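Local coordinates for neurotoxin (Clostridium botulinum, PDB 3N7L), which probably binds gangliosides on the nerve-cell surface, serving as the receptor-binding domain of a botulinum neurotoxin, at residues K7-Q12 with Y24-R29; I57-E62 with S178-F183; S74-I79 with D207-A212; F144-T149 with M156-G161. All blocks are in the same frame, centred on the assembly; numbering follows the deposited sequence.

Contact 1: residues K7-Q12 with Y24-R29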
loop_
_atom_site.group_PDB
_atom_site.type_symbol
_atom_site.label_atom_id
_atom_site.label_comp_id
_atom_site.label_asym_id
_atom_site.label_seq_id
_atom_site.Cartn_x
_atom_site.Cartn_y
_atom_site.Cartn_z
ATOM N N LYS A 7 -8.378 21.582 -12.614
ATOM C CA LYS A 7 -7.455 20.572 -13.115
ATOM C C LYS A 7 -6.921 20.985 -14.488
ATOM O O LYS A 7 -7.688 21.161 -15.433
ATOM C CB LYS A 7 -8.158 19.215 -13.213
ATOM C CG LYS A 7 -7.250 18.088 -13.688
ATOM C CD LYS A 7 -8.016 16.794 -13.923
ATOM C CE LYS A 7 -8.505 16.173 -12.629
ATOM N NZ LYS A 7 -9.192 14.870 -12.878
ATOM N N ILE A 8 -5.604 21.139 -14.595
ATOM C CA ILE A 8 -4.989 21.548 -15.852
ATOM C C ILE A 8 -4.165 20.445 -16.516
ATOM O O ILE A 8 -3.694 20.600 -17.642
ATOM C CB ILE A 8 -4.107 22.804 -15.654
ATOM C CG1 ILE A 8 -3.049 22.547 -14.575
ATOM C CG2 ILE A 8 -4.984 23.989 -15.256
ATOM C CD1 ILE A 8 -2.072 23.694 -14.390
ATOM N N LEU A 9 -3.990 19.336 -15.808
ATOM C CA LEU A 9 -3.257 18.190 -16.334
ATOM C C LEU A 9 -3.813 16.942 -15.678
ATOM O O LEU A 9 -4.003 16.897 -14.462
ATOM C CB LEU A 9 -1.759 18.298 -16.041
ATOM C CG LEU A 9 -0.946 17.058 -16.448
ATOM C CD1 LEU A 9 -1.113 16.792 -17.941
ATOM C CD2 LEU A 9 0.525 17.264 -16.114
ATOM N N SER A 10 -4.085 15.931 -16.491
ATOM C CA SER A 10 -4.631 14.676 -15.996
ATOM C C SER A 10 -4.029 13.542 -16.808
ATOM O O SER A 10 -4.613 13.093 -17.792
ATOM C CB SER A 10 -6.156 14.684 -16.137
ATOM O OG SER A 10 -6.715 13.463 -15.692
ATOM N N LEU A 11 -2.847 13.091 -16.401
ATOM C CA LEU A 11 -2.161 12.017 -17.105
ATOM C C LEU A 11 -2.775 10.669 -16.760
ATOM O O LEU A 11 -2.627 10.177 -15.641
ATOM C CB LEU A 11 -0.675 12.023 -16.746
ATOM C CG LEU A 11 0.213 10.959 -17.394
ATOM C CD1 LEU A 11 0.098 11.021 -18.919
ATOM C CD2 LEU A 11 1.648 11.185 -16.944
ATOM N N GLN A 12 -3.469 10.082 -17.730
ATOM C CA GLN A 12 -4.123 8.796 -17.534
ATOM C C GLN A 12 -3.877 7.822 -18.674
ATOM O O GLN A 12 -3.501 8.209 -19.779
ATOM C CB GLN A 12 -5.629 8.993 -17.364
ATOM C CG GLN A 12 -6.028 9.462 -15.985
ATOM C CD GLN A 12 -7.519 9.658 -15.852
ATOM O OE1 GLN A 12 -8.072 9.576 -14.753
ATOM N NE2 GLN A 12 -8.182 9.935 -16.967
ATOM N N TYR A 24 -6.838 20.209 -21.894
ATOM C CA TYR A 24 -5.810 21.093 -22.426
ATOM C C TYR A 24 -4.842 20.366 -23.341
ATOM O O TYR A 24 -3.823 20.917 -23.753
ATOM C CB TYR A 24 -5.064 21.770 -21.280
ATOM C CG TYR A 24 -5.987 22.580 -20.403
ATOM C CD1 TYR A 24 -6.593 22.013 -19.281
ATOM C CD2 TYR A 24 -6.306 23.897 -20.730
ATOM C CE1 TYR A 24 -7.498 22.742 -18.507
ATOM C CE2 TYR A 24 -7.210 24.634 -19.964
ATOM C CZ TYR A 24 -7.802 24.052 -18.858
ATOM O OH TYR A 24 -8.699 24.779 -18.107
ATOM N N ASN A 25 -5.179 19.121 -23.652
ATOM C CA ASN A 25 -4.395 18.278 -24.547
ATOM C C ASN A 25 -2.881 18.406 -24.482
ATOM O O ASN A 25 -2.233 18.693 -25.491
ATOM C CB ASN A 25 -4.857 18.509 -25.984
ATOM C CG ASN A 25 -6.297 18.105 -26.194
ATOM O OD1 ASN A 25 -6.627 16.917 -26.183
ATOM N ND2 ASN A 25 -7.168 19.089 -26.369
ATOM N N ALA A 26 -2.310 18.194 -23.305
ATOM C CA ALA A 26 -0.865 18.245 -23.177
ATOM C C ALA A 26 -0.362 17.105 -24.062
ATOM O O ALA A 26 -1.096 16.152 -24.325
ATOM C CB ALA A 26 -0.458 18.016 -21.731
ATOM N N GLU A 27 0.873 17.202 -24.534
ATOM C CA GLU A 27 1.425 16.156 -25.385
ATOM C C GLU A 27 2.155 15.114 -24.545
ATOM O O GLU A 27 3.001 15.455 -23.720
ATOM C CB GLU A 27 2.397 16.759 -26.403
ATOM C CG GLU A 27 3.061 15.721 -27.298
ATOM C CD GLU A 27 4.193 16.297 -28.130
ATOM O OE1 GLU A 27 4.830 15.523 -28.878
ATOM O OE2 GLU A 27 4.447 17.519 -28.036
ATOM N N VAL A 28 1.831 13.844 -24.759
ATOM C CA VAL A 28 2.476 12.773 -24.007
ATOM C C VAL A 28 3.282 11.846 -24.920
ATOM O O VAL A 28 2.735 11.235 -25.836
ATOM C CB VAL A 28 1.439 11.926 -23.230
ATOM C CG1 VAL A 28 2.154 10.902 -22.359
ATOM C CG2 VAL A 28 0.553 12.829 -22.380
ATOM N N ARG A 29 4.584 11.759 -24.665
ATOM C CA ARG A 29 5.481 10.904 -25.438
ATOM C C ARG A 29 6.033 9.809 -24.536
ATOM O O ARG A 29 6.560 10.088 -23.458
ATOM C CB ARG A 29 6.657 11.706 -26.000
ATOM C CG ARG A 29 6.316 12.664 -27.125
ATOM C CD ARG A 29 7.549 13.485 -27.503
ATOM N NE ARG A 29 7.330 14.337 -28.672
ATOM C CZ ARG A 29 7.139 13.879 -29.907
ATOM N NH1 ARG A 29 6.949 14.730 -30.911
ATOM N NH2 ARG A 29 7.137 12.573 -30.143
#

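Contact 2: residues I57-E62 with S178-F183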
loop_
_atom_site.group_PDB
_atom_site.type_symbol
_atom_site.label_atom_id
_atom_site.label_comp_id
_atom_site.label_asym_id
_atom_site.label_seq_id
_atom_site.Cartn_x
_atom_site.Cartn_y
_atom_site.Cartn_z
ATOM N N ILE A 57 7.300 11.653 -21.345
ATOM C CA ILE A 57 7.433 13.098 -21.458
ATOM C C ILE A 57 6.102 13.787 -21.717
ATOM O O ILE A 57 5.426 13.512 -22.712
ATOM C CB ILE A 57 8.405 13.475 -22.587
ATOM C CG1 ILE A 57 9.741 12.764 -22.372
ATOM C CG2 ILE A 57 8.611 14.985 -22.609
ATOM C CD1 ILE A 57 10.716 12.934 -23.516
ATOM N N VAL A 58 5.730 14.678 -20.808
ATOM C CA VAL A 58 4.491 15.424 -20.935
ATOM C C VAL A 58 4.824 16.888 -21.203
ATOM O O VAL A 58 5.494 17.542 -20.400
ATOM C CB VAL A 58 3.644 15.338 -19.649
ATOM C CG1 VAL A 58 2.360 16.139 -19.815
ATOM C CG2 VAL A 58 3.320 13.882 -19.331
ATOM N N THR A 59 4.366 17.392 -22.342
ATOM C CA THR A 59 4.601 18.784 -22.712
ATOM C C THR A 59 3.250 19.483 -22.732
ATOM O O THR A 59 2.403 19.196 -23.581
ATOM C CB THR A 59 5.243 18.892 -24.101
ATOM O OG1 THR A 59 6.444 18.114 -24.128
ATOM C CG2 THR A 59 5.581 20.345 -24.425
ATOM N N GLN A 60 3.043 20.393 -21.791
ATOM C CA GLN A 60 1.777 21.099 -21.711
ATOM C C GLN A 60 1.795 22.460 -22.391
ATOM O O GLN A 60 2.797 22.857 -22.989
ATOM C CB GLN A 60 1.355 21.227 -20.244
ATOM C CG GLN A 60 2.425 21.784 -19.331
ATOM C CD GLN A 60 2.380 21.165 -17.943
ATOM O OE1 GLN A 60 1.306 20.874 -17.415
ATOM N NE2 GLN A 60 3.549 20.972 -17.341
ATOM N N ASN A 61 0.668 23.160 -22.307
ATOM C CA ASN A 61 0.527 24.476 -22.914
ATOM C C ASN A 61 1.202 25.564 -22.082
ATOM O O ASN A 61 0.832 25.803 -20.931
ATOM C CB ASN A 61 -0.954 24.804 -23.098
ATOM C CG ASN A 61 -1.173 26.159 -23.738
ATOM O OD1 ASN A 61 -0.839 27.194 -23.159
ATOM N ND2 ASN A 61 -1.733 26.161 -24.942
ATOM N N GLU A 62 2.190 26.220 -22.685
ATOM C CA GLU A 62 2.950 27.292 -22.047
ATOM C C GLU A 62 2.074 28.316 -21.330
ATOM O O GLU A 62 2.391 28.752 -20.225
ATOM C CB GLU A 62 3.790 28.008 -23.102
ATOM C CG GLU A 62 2.942 28.575 -24.233
ATOM C CD GLU A 62 3.767 29.186 -25.342
ATOM O OE1 GLU A 62 3.163 29.677 -26.322
ATOM O OE2 GLU A 62 5.013 29.174 -25.235
ATOM N N SER A 178 8.894 25.160 -16.066
ATOM C CA SER A 178 8.926 24.471 -17.350
ATOM C C SER A 178 7.565 23.882 -17.706
ATOM O O SER A 178 6.778 23.533 -16.830
ATOM C CB SER A 178 9.966 23.349 -17.306
ATOM O OG SER A 178 9.831 22.475 -18.412
ATOM N N LYS A 179 7.287 23.774 -18.998
ATOM C CA LYS A 179 6.020 23.201 -19.424
ATOM C C LYS A 179 6.204 21.726 -19.764
ATOM O O LYS A 179 5.295 21.078 -20.274
ATOM C CB LYS A 179 5.457 23.977 -20.621
ATOM C CG LYS A 179 6.458 24.301 -21.712
ATOM C CD LYS A 179 6.900 23.067 -22.457
ATOM C CE LYS A 179 7.585 23.452 -23.749
ATOM N NZ LYS A 179 6.671 24.260 -24.600
ATOM N N THR A 180 7.392 21.206 -19.467
ATOM C CA THR A 180 7.703 19.805 -19.726
ATOM C C THR A 180 7.928 19.035 -18.429
ATOM O O THR A 180 8.629 19.499 -17.538
ATOM C CB THR A 180 8.968 19.662 -20.607
ATOM O OG1 THR A 180 8.702 20.186 -21.913
ATOM C CG2 THR A 180 9.375 18.197 -20.733
ATOM N N ILE A 181 7.314 17.859 -18.334
ATOM C CA ILE A 181 7.459 17.002 -17.162
ATOM C C ILE A 181 7.958 15.651 -17.658
ATOM O O ILE A 181 7.339 15.025 -18.521
ATOM C CB ILE A 181 6.116 16.804 -16.424
ATOM C CG1 ILE A 181 5.549 18.160 -16.010
ATOM C CG2 ILE A 181 6.326 15.935 -15.172
ATOM C CD1 ILE A 181 4.146 18.086 -15.469
ATOM N N THR A 182 9.086 15.210 -17.115
ATOM C CA THR A 182 9.681 13.949 -17.521
ATOM C C THR A 182 9.677 12.904 -16.409
ATOM O O THR A 182 10.290 13.100 -15.353
ATOM C CB THR A 182 11.138 14.161 -17.982
ATOM O OG1 THR A 182 11.162 15.075 -19.088
ATOM C CG2 THR A 182 11.761 12.843 -18.404
ATOM N N PHE A 183 8.974 11.802 -16.657
ATOM C CA PHE A 183 8.897 10.686 -15.716
ATOM C C PHE A 183 9.990 9.697 -16.122
ATOM O O PHE A 183 9.917 9.083 -17.187
ATOM C CB PHE A 183 7.530 9.997 -15.806
ATOM C CG PHE A 183 6.384 10.834 -15.300
ATOM C CD1 PHE A 183 5.822 10.586 -14.047
ATOM C CD2 PHE A 183 5.853 11.855 -16.083
ATOM C CE1 PHE A 183 4.745 11.339 -13.588
ATOM C CE2 PHE A 183 4.773 12.617 -15.628
ATOM C CZ PHE A 183 4.218 12.358 -14.381
#

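Contact 3: residues S74-I79 with D207-A212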
loop_
_atom_site.group_PDB
_atom_site.type_symbol
_atom_site.label_atom_id
_atom_site.label_comp_id
_atom_site.label_asym_id
_atom_site.label_seq_id
_atom_site.Cartn_x
_atom_site.Cartn_y
_atom_site.Cartn_z
ATOM N N SER A 74 -1.275 22.489 -7.291
ATOM C CA SER A 74 -1.183 21.245 -6.546
ATOM C C SER A 74 -0.869 20.099 -7.483
ATOM O O SER A 74 -1.345 20.071 -8.616
ATOM C CB SER A 74 -2.502 20.955 -5.827
ATOM O OG SER A 74 -2.769 21.928 -4.843
ATOM N N ILE A 75 -0.063 19.164 -6.997
ATOM C CA ILE A 75 0.326 17.984 -7.758
ATOM C C ILE A 75 -0.129 16.758 -6.961
ATOM O O ILE A 75 0.191 16.627 -5.779
ATOM C CB ILE A 75 1.861 17.933 -7.941
ATOM C CG1 ILE A 75 2.333 19.186 -8.688
ATOM C CG2 ILE A 75 2.258 16.673 -8.704
ATOM C CD1 ILE A 75 3.849 19.322 -8.785
ATOM N N SER A 76 -0.888 15.868 -7.590
ATOM C CA SER A 76 -1.358 14.680 -6.883
ATOM C C SER A 76 -1.172 13.449 -7.751
ATOM O O SER A 76 -1.306 13.521 -8.966
ATOM C CB SER A 76 -2.841 14.820 -6.513
ATOM O OG SER A 76 -3.668 14.764 -7.668
ATOM N N PHE A 77 -0.864 12.318 -7.125
ATOM C CA PHE A 77 -0.675 11.087 -7.879
ATOM C C PHE A 77 -0.443 9.877 -6.992
ATOM O O PHE A 77 -0.028 10.006 -5.840
ATOM C CB PHE A 77 0.511 11.236 -8.844
ATOM C CG PHE A 77 1.825 11.529 -8.160
ATOM C CD1 PHE A 77 2.678 10.492 -7.779
ATOM C CD2 PHE A 77 2.217 12.847 -7.907
ATOM C CE1 PHE A 77 3.902 10.766 -7.161
ATOM C CE2 PHE A 77 3.440 13.129 -7.287
ATOM C CZ PHE A 77 4.284 12.089 -6.914
ATOM N N TRP A 78 -0.742 8.701 -7.539
ATOM C CA TRP A 78 -0.515 7.454 -6.827
ATOM C C TRP A 78 0.833 6.964 -7.306
ATOM O O TRP A 78 1.149 7.059 -8.493
ATOM C CB TRP A 78 -1.584 6.410 -7.164
ATOM C CG TRP A 78 -2.836 6.579 -6.373
ATOM C CD1 TRP A 78 -3.956 7.276 -6.739
ATOM C CD2 TRP A 78 -3.093 6.061 -5.066
ATOM N NE1 TRP A 78 -4.896 7.220 -5.740
ATOM C CE2 TRP A 78 -4.396 6.480 -4.699
ATOM C CE3 TRP A 78 -2.353 5.280 -4.167
ATOM C CZ2 TRP A 78 -4.976 6.142 -3.468
ATOM C CZ3 TRP A 78 -2.927 4.943 -2.939
ATOM C CH2 TRP A 78 -4.229 5.374 -2.603
ATOM N N ILE A 79 1.637 6.456 -6.389
ATOM C CA ILE A 79 2.942 5.959 -6.765
ATOM C C ILE A 79 3.334 4.758 -5.925
ATOM O O ILE A 79 2.896 4.603 -4.779
ATOM C CB ILE A 79 4.021 7.057 -6.600
ATOM C CG1 ILE A 79 5.411 6.480 -6.904
ATOM C CG2 ILE A 79 3.982 7.625 -5.178
ATOM C CD1 ILE A 79 6.506 7.531 -6.985
ATOM N N ASP A 207 -2.726 7.957 -12.303
ATOM C CA ASP A 207 -3.489 9.203 -12.183
ATOM C C ASP A 207 -2.704 10.425 -11.694
ATOM O O ASP A 207 -2.926 10.923 -10.593
ATOM C CB ASP A 207 -4.707 8.982 -11.275
ATOM C CG ASP A 207 -5.735 8.043 -11.893
ATOM O OD1 ASP A 207 -6.222 8.343 -13.002
ATOM O OD2 ASP A 207 -6.060 7.007 -11.276
ATOM N N PHE A 208 -1.789 10.909 -12.525
ATOM C CA PHE A 208 -0.985 12.076 -12.183
ATOM C C PHE A 208 -1.776 13.326 -12.578
ATOM O O PHE A 208 -2.028 13.559 -13.764
ATOM C CB PHE A 208 0.339 12.045 -12.947
ATOM C CG PHE A 208 1.284 13.146 -12.567
ATOM C CD1 PHE A 208 2.196 12.972 -11.530
ATOM C CD2 PHE A 208 1.261 14.365 -13.245
ATOM C CE1 PHE A 208 3.072 13.994 -11.170
ATOM C CE2 PHE A 208 2.134 15.399 -12.893
ATOM C CZ PHE A 208 3.040 15.212 -11.854
ATOM N N TYR A 209 -2.161 14.121 -11.584
ATOM C CA TYR A 209 -2.938 15.335 -11.821
ATOM C C TYR A 209 -2.227 16.605 -11.354
ATOM O O TYR A 209 -1.373 16.566 -10.471
ATOM C CB TYR A 209 -4.267 15.279 -11.061
ATOM C CG TYR A 209 -5.186 14.114 -11.352
ATOM C CD1 TYR A 209 -6.297 13.883 -10.538
ATOM C CD2 TYR A 209 -4.979 13.265 -12.439
ATOM C CE1 TYR A 209 -7.181 12.839 -10.793
ATOM C CE2 TYR A 209 -5.866 12.210 -12.707
ATOM C CZ TYR A 209 -6.962 12.009 -11.873
ATOM O OH TYR A 209 -7.840 10.973 -12.102
ATOM N N ILE A 210 -2.599 17.732 -11.952
ATOM C CA ILE A 210 -2.076 19.031 -11.548
ATOM C C ILE A 210 -3.269 19.988 -11.540
ATOM O O ILE A 210 -4.031 20.056 -12.512
ATOM C CB ILE A 210 -0.978 19.564 -12.497
ATOM C CG1 ILE A 210 0.279 18.693 -12.383
ATOM C CG2 ILE A 210 -0.626 21.005 -12.118
ATOM C CD1 ILE A 210 1.448 19.164 -13.219
ATOM N N PHE A 211 -3.437 20.700 -10.431
ATOM C CA PHE A 211 -4.541 21.639 -10.264
ATOM C C PHE A 211 -4.026 23.072 -10.161
ATOM O O PHE A 211 -3.003 23.331 -9.524
ATOM C CB PHE A 211 -5.325 21.299 -8.994
ATOM C CG PHE A 211 -5.976 19.947 -9.021
ATOM C CD1 PHE A 211 -7.258 19.790 -9.534
ATOM C CD2 PHE A 211 -5.306 18.828 -8.530
ATOM C CE1 PHE A 211 -7.868 18.537 -9.560
ATOM C CE2 PHE A 211 -5.904 17.572 -8.550
ATOM C CZ PHE A 211 -7.188 17.425 -9.066
ATOM N N ALA A 212 -4.749 24.000 -10.782
ATOM C CA ALA A 212 -4.371 25.406 -10.761
ATOM C C ALA A 212 -4.869 26.072 -9.486
ATOM O O ALA A 212 -5.379 27.186 -9.519
ATOM C CB ALA A 212 -4.941 26.119 -11.982
HETATM O O HOH W 1 -4.369 12.264 -8.369
#

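Contact 4: residues F144-T149 with M156-G161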
loop_
_atom_site.group_PDB
_atom_site.type_symbol
_atom_site.label_atom_id
_atom_site.label_comp_id
_atom_site.label_asym_id
_atom_site.label_seq_id
_atom_site.Cartn_x
_atom_site.Cartn_y
_atom_site.Cartn_z
ATOM N N PHE A 144 -0.486 7.589 -1.883
ATOM C CA PHE A 144 -1.015 8.761 -2.576
ATOM C C PHE A 144 -0.326 10.050 -2.145
ATOM O O PHE A 144 -0.363 10.429 -0.975
ATOM C CB PHE A 144 -2.519 8.865 -2.327
ATOM C CG PHE A 144 -3.193 9.968 -3.093
ATOM C CD1 PHE A 144 -3.277 9.920 -4.480
ATOM C CD2 PHE A 144 -3.780 11.038 -2.422
ATOM C CE1 PHE A 144 -3.941 10.919 -5.189
ATOM C CE2 PHE A 144 -4.448 12.044 -3.124
ATOM C CZ PHE A 144 -4.529 11.983 -4.509
ATOM N N VAL A 145 0.296 10.715 -3.111
ATOM C CA VAL A 145 1.011 11.953 -2.856
ATOM C C VAL A 145 0.202 13.173 -3.254
ATOM O O VAL A 145 -0.483 13.177 -4.276
ATOM C CB VAL A 145 2.346 12.008 -3.649
ATOM C CG1 VAL A 145 3.019 13.374 -3.460
ATOM C CG2 VAL A 145 3.269 10.897 -3.198
ATOM N N THR A 146 0.275 14.209 -2.433
ATOM C CA THR A 146 -0.396 15.459 -2.752
ATOM C C THR A 146 0.518 16.585 -2.312
ATOM O O THR A 146 0.807 16.738 -1.127
ATOM C CB THR A 146 -1.749 15.620 -2.044
ATOM O OG1 THR A 146 -2.601 14.520 -2.376
ATOM C CG2 THR A 146 -2.425 16.903 -2.512
ATOM N N ILE A 147 0.990 17.362 -3.279
ATOM C CA ILE A 147 1.867 18.483 -2.979
ATOM C C ILE A 147 1.105 19.759 -3.304
ATOM O O ILE A 147 0.621 19.913 -4.419
ATOM C CB ILE A 147 3.155 18.416 -3.831
ATOM C CG1 ILE A 147 3.967 17.180 -3.435
ATOM C CG2 ILE A 147 3.988 19.688 -3.642
ATOM C CD1 ILE A 147 5.096 16.847 -4.400
ATOM N N THR A 148 0.967 20.653 -2.330
ATOM C CA THR A 148 0.267 21.914 -2.581
ATOM C C THR A 148 1.264 23.061 -2.444
ATOM O O THR A 148 2.101 23.065 -1.543
ATOM C CB THR A 148 -0.933 22.140 -1.612
ATOM O OG1 THR A 148 -0.460 22.321 -0.275
ATOM C CG2 THR A 148 -1.890 20.951 -1.657
ATOM N N THR A 149 1.187 24.027 -3.350
ATOM C CA THR A 149 2.112 25.147 -3.317
ATOM C C THR A 149 1.467 26.492 -3.605
ATOM O O THR A 149 0.789 26.667 -4.616
ATOM C CB THR A 149 3.262 24.959 -4.343
ATOM O OG1 THR A 149 4.052 23.816 -3.988
ATOM C CG2 THR A 149 4.157 26.195 -4.379
ATOM N N MET A 156 3.302 22.546 0.979
ATOM C CA MET A 156 2.900 21.466 1.881
ATOM C C MET A 156 2.865 20.112 1.181
ATOM O O MET A 156 2.536 20.025 -0.005
ATOM C CB MET A 156 1.506 21.745 2.463
ATOM C CG MET A 156 1.317 23.138 3.051
ATOM S SD MET A 156 -0.324 23.358 3.793
ATOM C CE MET A 156 -1.327 23.636 2.354
ATOM N N ILE A 157 3.207 19.054 1.907
ATOM C CA ILE A 157 3.161 17.727 1.314
ATOM C C ILE A 157 2.318 16.798 2.172
ATOM O O ILE A 157 2.464 16.748 3.392
ATOM C CB ILE A 157 4.573 17.114 1.103
ATOM C CG1 ILE A 157 4.431 15.747 0.431
ATOM C CG2 ILE A 157 5.304 16.960 2.430
ATOM C CD1 ILE A 157 5.729 15.186 -0.091
ATOM N N TYR A 158 1.409 16.090 1.510
ATOM C CA TYR A 158 0.519 15.148 2.169
ATOM C C TYR A 158 0.781 13.749 1.615
ATOM O O TYR A 158 1.136 13.586 0.444
ATOM C CB TYR A 158 -0.942 15.508 1.887
ATOM C CG TYR A 158 -1.380 16.887 2.332
ATOM C CD1 TYR A 158 -2.191 17.050 3.460
ATOM C CD2 TYR A 158 -1.037 18.026 1.593
ATOM C CE1 TYR A 158 -2.659 18.310 3.842
ATOM C CE2 TYR A 158 -1.499 19.299 1.966
ATOM C CZ TYR A 158 -2.313 19.428 3.090
ATOM O OH TYR A 158 -2.808 20.664 3.448
ATOM N N ILE A 159 0.606 12.745 2.464
ATOM C CA ILE A 159 0.779 11.358 2.066
ATOM C C ILE A 159 -0.476 10.650 2.541
ATOM O O ILE A 159 -0.812 10.703 3.724
ATOM C CB ILE A 159 2.028 10.730 2.725
ATOM C CG1 ILE A 159 3.289 11.429 2.205
ATOM C CG2 ILE A 159 2.079 9.227 2.444
ATOM C CD1 ILE A 159 3.475 11.331 0.691
ATOM N N ASN A 160 -1.176 10.005 1.613
ATOM C CA ASN A 160 -2.421 9.309 1.927
ATOM C C ASN A 160 -3.397 10.226 2.661
ATOM O O ASN A 160 -4.071 9.815 3.608
ATOM C CB ASN A 160 -2.146 8.051 2.756
ATOM C CG ASN A 160 -1.302 7.044 2.003
ATOM O OD1 ASN A 160 -1.393 6.950 0.782
ATOM N ND2 ASN A 160 -0.478 6.284 2.727
ATOM N N GLY A 161 -3.461 11.478 2.214
ATOM C CA GLY A 161 -4.367 12.437 2.814
ATOM C C GLY A 161 -3.920 13.065 4.121
ATOM O O GLY A 161 -4.619 13.934 4.648
HETATM O O HOH W 2 -2.067 12.748 -0.074
#

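Contact 1: residues K7-Q12 with Y24-R29
Leu-11 and Val-28 make the apolar centre of this contact: CD1 of Leu-11 lies 3.9 Å from CG2 of Val-28 and 4.0 Å from its CG1, so one methyl is held against both branches of the valine. Two residues back on each side, Leu-9 CD1 meets the single methyl of Ala-26, its CB, at 4.0 Å. Both leucines carry CG trans to the main-chain nitrogen (chi1 174° for Leu-9), which swings their ends over toward 24-29. Val-58 also packs against Leu-9, Leu-11 and Ala-26.

The aromatic part is of another kind. Tyr-24 lies against the backbone of the first residues, with Lys-7 O at the ring edge, near its plane and 3.5 Å from CE1, while Ile-8 O lies obliquely 3.6 Å from CD1. The Ile-8 branch methyl CG2 adds a looser touch on CE1, at 4.3 Å.

Polar ties between the segments are indirect. The carboxylate of Asp-20 accepts from Ser-10 N through one oxygen and from Ala-26 N through the other, linking both backbones. Within 24-29, a salt bridge from Arg-29 NE to Glu-27 OE1, 2.8 Å long, sits away from the packing.

Ile-8 and Leu-9 both face Ile-210 in a classic beta bulge. The segments run in nearly the same direction, 19° apart, but belong to different sheets, and their apolar side chains meet as sheet-to-sheet packing in the concanavalin-like beta-sandwich of the N-terminal receptor-binding half.

Contact 2: residues I57-E62 with S178-F183
Ile-57, the non-hydrogen-bonded partner of Thr-182, sends its CG2 methyl to CG2 of Thr-180, 3.8 Å away. Its strand, 55-59, is the antiparallel neighbour of 180-187 in one sheet of the concanavalin-like sandwich. Val-58 forms the hydrogen-bonded pair with Ile-181: its N reaches Ile-181 O at 2.8 Å and almost straight (176°), and its carbonyl accepts the return bond. On the buried face Val-58 CG2 touches Phe-183 CE2 at 4.2 Å. Thr-59 lies alongside Lys-179, its CG2 only 3.6 Å from the lysine CD, so a methyl lines the aliphatic part of the chain.

The strand ends at Thr-59; just past it, Gln-60 N still donates to Lys-179 O at 2.8 Å. With chi1 at 51° and a bend at chi2, the glutamine folds back across 178-183; NE2 makes a weak second bond to that same carbonyl and rests 3.5 Å from Ile-181 CD1. Asn-61 then caps the helix 62-66, its OD1 accepting from Ile-64 N. At the start of 178-183, Ser-178 OG accepts from Thr-180 N in an ST turn.

Glu-62 OE2 stays 5.2 Å from Lys-179 NZ, so their opposite charges probably attract only at longer range, leaving backbone bonds and aliphatic packing to hold this antiparallel pair inside the sheet.

Contact 3: residues S74-I79 with D207-A212
Ser-74 pairs with Phe-211 through two backbone bonds, its N giving to Phe-211 O and its O receiving Phe-211 N at 2.8 Å. Their strands, 72-82 and 202-211, are antiparallel neighbours in a sheet of the N-terminal beta-sandwich. The same Ser-74 carbonyl also takes a CA-H...O contact from Ile-210. Its hydroxyl serves a different purpose, hydrogen-bonding Lys-213 O and Leu-215 N just beyond the strand.

Ser-76 repeats the pattern with Tyr-209, whose N meets Ser-76 O almost straight. Here chi1 of 70° sets OG between the backbone N and the carbonyl carbon, against the neighbouring strand: it lies 3.5 Å from Tyr-209 CB and, in the plane of the Phe-211 ring, 3.7 Å from CE2 at the edge. A water 2.7 Å from Ser-76 OG donates to Asp-207 O, 3.0 Å away, tying the hydroxyl to the partner strand.

Phe-208 works on the other face of the sheet. Its ring extends trans to the main-chain nitrogen (chi1 -175°) and brings CZ within 3.6 Å of Ile-75 CG2. Phe-77 lies beside it, the rings inclined by 30° but slid apart with centroids 5.3 Å distant, so CD2 of Phe-77 meets CE1 of Phe-208 with little overlap.

The chemistry is thus divided: Ser-76 OG sits at an aromatic edge with a water partner, Ser-74 OG is bonded to backbone past the strand, and the packing of Ile-75, Phe-77 and Phe-208 on the other face is apolar.

Contact 4: residues F144-T149 with M156-G161
The Tyr-158 ring meets 144-149 at its edge: Thr-146 O lies in the ring plane 3.5 Å from CD2, and Thr-148 OG1, also in plane, stands 3.9 Å from CE2. The tyrosine hydroxyl is hydrogen-bonded to Asp-217, in the helix 217-226 that covers this face of the sheet. The other flat group in play, the Asn-160 amide, presents OD1 to Phe-144 N at 2.9 Å along a straight N-H (176°), although the donor is tilted 28° from the amide's carbonyl plane. The Phe-144 ring itself turns away from Asn-160, packing on Trp-78 and Phe-224.

These strands form the beta hairpin 143-150/154-159 of the jelly-roll-like sandwich, with Thr-146/Tyr-158 and Thr-148/Met-156 as hydrogen-bonded pairs. Where the second strand ends, Asn-160 adopts a left-handed backbone conformation; its side-chain oxygen takes the place a strand carbonyl would fill, while its N bonds Phe-144 O at 2.7 Å. A water donates to that same carbonyl, accepts from Gly-161 N and hydrogen-bonds Thr-146 OG1, linking the turn to the strand.

Near the hairpin bend Met-156 curls its tip back (chi3 -79°), bringing CE to 3.1 Å from Thr-148 OG1, a tight fit. On the opposite face the isoleucines Ile-147 and Ile-157 lie side by side, CG1 to CG1 at 4.1 Å, and Val-145 CG2 meets Ile-159 CD1 at 3.9 Å.

Overall arrangement
Contacts 3 and 4 lie in one sheet, where strand 72-82 joins strand 143-150 through bonds such as Ile-75 O to Ile-147 N, 2.7 Å; their centres are about 9 Å apart. The other sheet holds contact 2, whose strand 55-59 pairs with 27-31 of contact 1. Strand 7-14 belongs to the first sheet, beside 202-211, so contact 1 spans the two layers, and Leu-11 N bonds Phe-208 O of contact 3 at 2.8 Å. Between contacts 2 and 3 the layers meet through Phe-183, whose CZ is 3.5 Å from CG of Phe-208 in an edge-to-face pair. Contact 4 stays about 10 Å, nearest atoms, from contacts 1 and 2. All four build the N-terminal half, whereas the C-terminal half belongs to the trefoil family.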